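Transcriptional regulator, LysR family (PDB 3SZP) probably binds DNA as a LysR-type transcription factor and activates virulence genes in Vibrio cholerae. Local coordinates at residues Ser99-Arg104 with Asp238-Glu243. Residues are numbered along the deposited sequence; the frame is centred on the assembly and turned at random.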
loop_
_atom_site.group_PDB
_atom_site.type_symbol
_atom_site.label_atom_id
_atom_site.label_comp_id
_atom_site.label_asym_id
_atom_site.label_seq_id
_atom_site.Cartn_x
_atom_site.Cartn_y
_atom_site.Cartn_z
ATOM N N SER A 99 17.924 -0.045 25.129
ATOM C CA SER A 99 17.430 -1.411 25.048
ATOM C C SER A 99 18.404 -2.424 25.611
ATOM O O SER A 99 18.014 -3.277 26.384
ATOM C CB SER A 99 17.117 -1.798 23.598
ATOM O OG SER A 99 15.967 -1.127 23.151
ATOM N N ASN A 100 19.667 -2.354 25.221
ATOM C CA ASN A 100 20.584 -3.419 25.612
ATOM C C ASN A 100 20.879 -3.536 27.106
ATOM O O ASN A 100 20.783 -4.634 27.665
ATOM C CB ASN A 100 21.885 -3.361 24.815
ATOM C CG ASN A 100 21.668 -3.672 23.355
ATOM O OD1 ASN A 100 20.810 -4.486 23.008
ATOM N ND2 ASN A 100 22.412 -2.999 22.488
ATOM N N LEU A 101 21.226 -2.435 27.762
ATOM C CA LEU A 101 21.927 -2.578 29.038
ATOM C C LEU A 101 21.024 -2.474 30.250
ATOM O O LEU A 101 21.429 -2.742 31.384
ATOM C CB LEU A 101 23.046 -1.540 29.137
ATOM C CG LEU A 101 24.112 -1.655 28.050
ATOM C CD1 LEU A 101 25.020 -0.436 28.058
ATOM C CD2 LEU A 101 24.910 -2.924 28.259
ATOM N N THR A 102 19.794 -2.077 30.008
ATOM C CA THR A 102 18.936 -1.685 31.103
ATOM C C THR A 102 18.653 -2.838 32.050
ATOM O O THR A 102 18.741 -2.682 33.259
ATOM C CB THR A 102 17.646 -1.055 30.574
ATOM O OG1 THR A 102 17.996 0.173 29.950
ATOM C CG2 THR A 102 16.686 -0.753 31.694
ATOM N N LYS A 103 18.306 -3.982 31.486
ATOM C CA LYS A 103 17.907 -5.135 32.266
ATOM C C LYS A 103 18.980 -5.467 33.305
ATOM O O LYS A 103 18.710 -5.517 34.503
ATOM C CB LYS A 103 17.648 -6.314 31.329
ATOM C CG LYS A 103 17.453 -7.666 32.007
ATOM C CD LYS A 103 16.030 -7.879 32.466
ATOM C CE LYS A 103 15.768 -9.363 32.687
ATOM N NZ LYS A 103 16.875 -9.971 33.500
ATOM N N ARG A 104 20.207 -5.639 32.837
ATOM C CA ARG A 104 21.297 -6.077 33.691
ATOM C C ARG A 104 21.898 -4.924 34.489
ATOM O O ARG A 104 22.135 -5.050 35.679
ATOM N N ASP A 238 31.350 -6.176 28.668
ATOM C CA ASP A 238 31.778 -7.015 29.794
ATOM C C ASP A 238 30.616 -7.349 30.730
ATOM O O ASP A 238 30.420 -8.503 31.095
ATOM C CB ASP A 238 32.895 -6.323 30.609
ATOM N N VAL A 239 29.855 -6.331 31.110
ATOM C CA VAL A 239 28.760 -6.475 32.067
ATOM C C VAL A 239 27.708 -7.520 31.661
ATOM O O VAL A 239 27.170 -8.231 32.524
ATOM C CB VAL A 239 28.073 -5.108 32.331
ATOM C CG1 VAL A 239 27.287 -4.649 31.122
ATOM C CG2 VAL A 239 27.173 -5.178 33.560
ATOM N N MET A 240 27.420 -7.602 30.358
ATOM C CA MET A 240 26.441 -8.552 29.829
ATOM C C MET A 240 27.008 -9.974 29.833
ATOM O O MET A 240 26.318 -10.908 29.443
ATOM C CB MET A 240 25.994 -8.169 28.393
ATOM C CG MET A 240 24.956 -7.021 28.275
ATOM S SD MET A 240 24.474 -6.533 26.551
ATOM C CE MET A 240 22.684 -6.440 26.709
ATOM N N LEU A 241 28.246 -10.145 30.299
ATOM C CA LEU A 241 28.985 -11.392 30.071
ATOM C C LEU A 241 29.647 -12.068 31.267
ATOM O O LEU A 241 30.157 -13.189 31.120
ATOM C CB LEU A 241 30.108 -11.156 29.057
ATOM C CG LEU A 241 29.860 -10.772 27.599
ATOM C CD1 LEU A 241 31.181 -10.333 26.978
ATOM C CD2 LEU A 241 29.269 -11.927 26.835
ATOM N N ARG A 242 29.699 -11.424 32.429
ATOM C CA ARG A 242 30.517 -12.002 33.497
ATOM C C ARG A 242 30.017 -13.386 33.956
ATOM O O ARG A 242 30.821 -14.285 34.243
ATOM C CB ARG A 242 30.778 -11.013 34.666
ATOM C CG ARG A 242 29.554 -10.534 35.478
ATOM C CD ARG A 242 29.975 -10.050 36.898
ATOM N NE ARG A 242 28.956 -9.209 37.533
ATOM C CZ ARG A 242 29.179 -8.394 38.561
ATOM N NH1 ARG A 242 30.394 -8.301 39.085
ATOM N NH2 ARG A 242 28.189 -7.668 39.071
ATOM N N GLU A 243 28.696 -13.563 33.982
ATOM C CA GLU A 243 28.091 -14.859 34.315
ATOM C C GLU A 243 28.762 -15.948 33.504
ATOM O O GLU A 243 29.295 -16.915 34.053
ATOM C CB GLU A 243 26.583 -14.863 34.020
ATOM C CG GLU A 243 25.876 -16.155 34.468
ATOM C CD GLU A 243 24.391 -16.212 34.100
ATOM O OE1 GLU A 243 23.820 -15.169 33.708
ATOM O OE2 GLU A 243 23.791 -17.310 34.211
#
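Met240 reaches across to Leu101 and Asn100, and with Val239 it makes up the side of this small apolar contact contributed by 238-243. The two segments bury 172 Å² in all, and Met240 has the largest share. Its thioether meets one branch of Leu101: SD lies 4.0 Å from Leu101 CD2, and Met240 CG is 4.1 Å from that same methyl. The two side chains cross at about a right angle, consistent with a touch confined to one methyl against CG and SD. Leu101 CD2 also faces Val239, whose CG1 stands 4.1 Å away, so one methyl serves both neighbours. A chi1 of 70° puts CG1 of Val239, not CG2, nearest that methyl. Rotation about the CG-SD bond of Met240 turns CE toward Asn100 CB, 3.7 Å away as modelled, but CE also lies implausibly close to Asn100 O, so the methyl's position and this last contact are doubtful.

The amide of Asn100 is engaged elsewhere, with ND2 hydrogen-bonded to Tyr192 O and OD1 accepting a hydrogen bond from Leu220 N. Leu101 and Val239 both also rest on Val160 of strand 153-166. In the periplasmic-binding-protein-like fold of the LysR effector domain, the contact joins the turn between strand 91-98 and helix 102-116 to the turn after strand 233-237. Dispersion between methyls and a thioether, without polar bonds between the segments, probably imposes little directional constraint on how the two turns sit together.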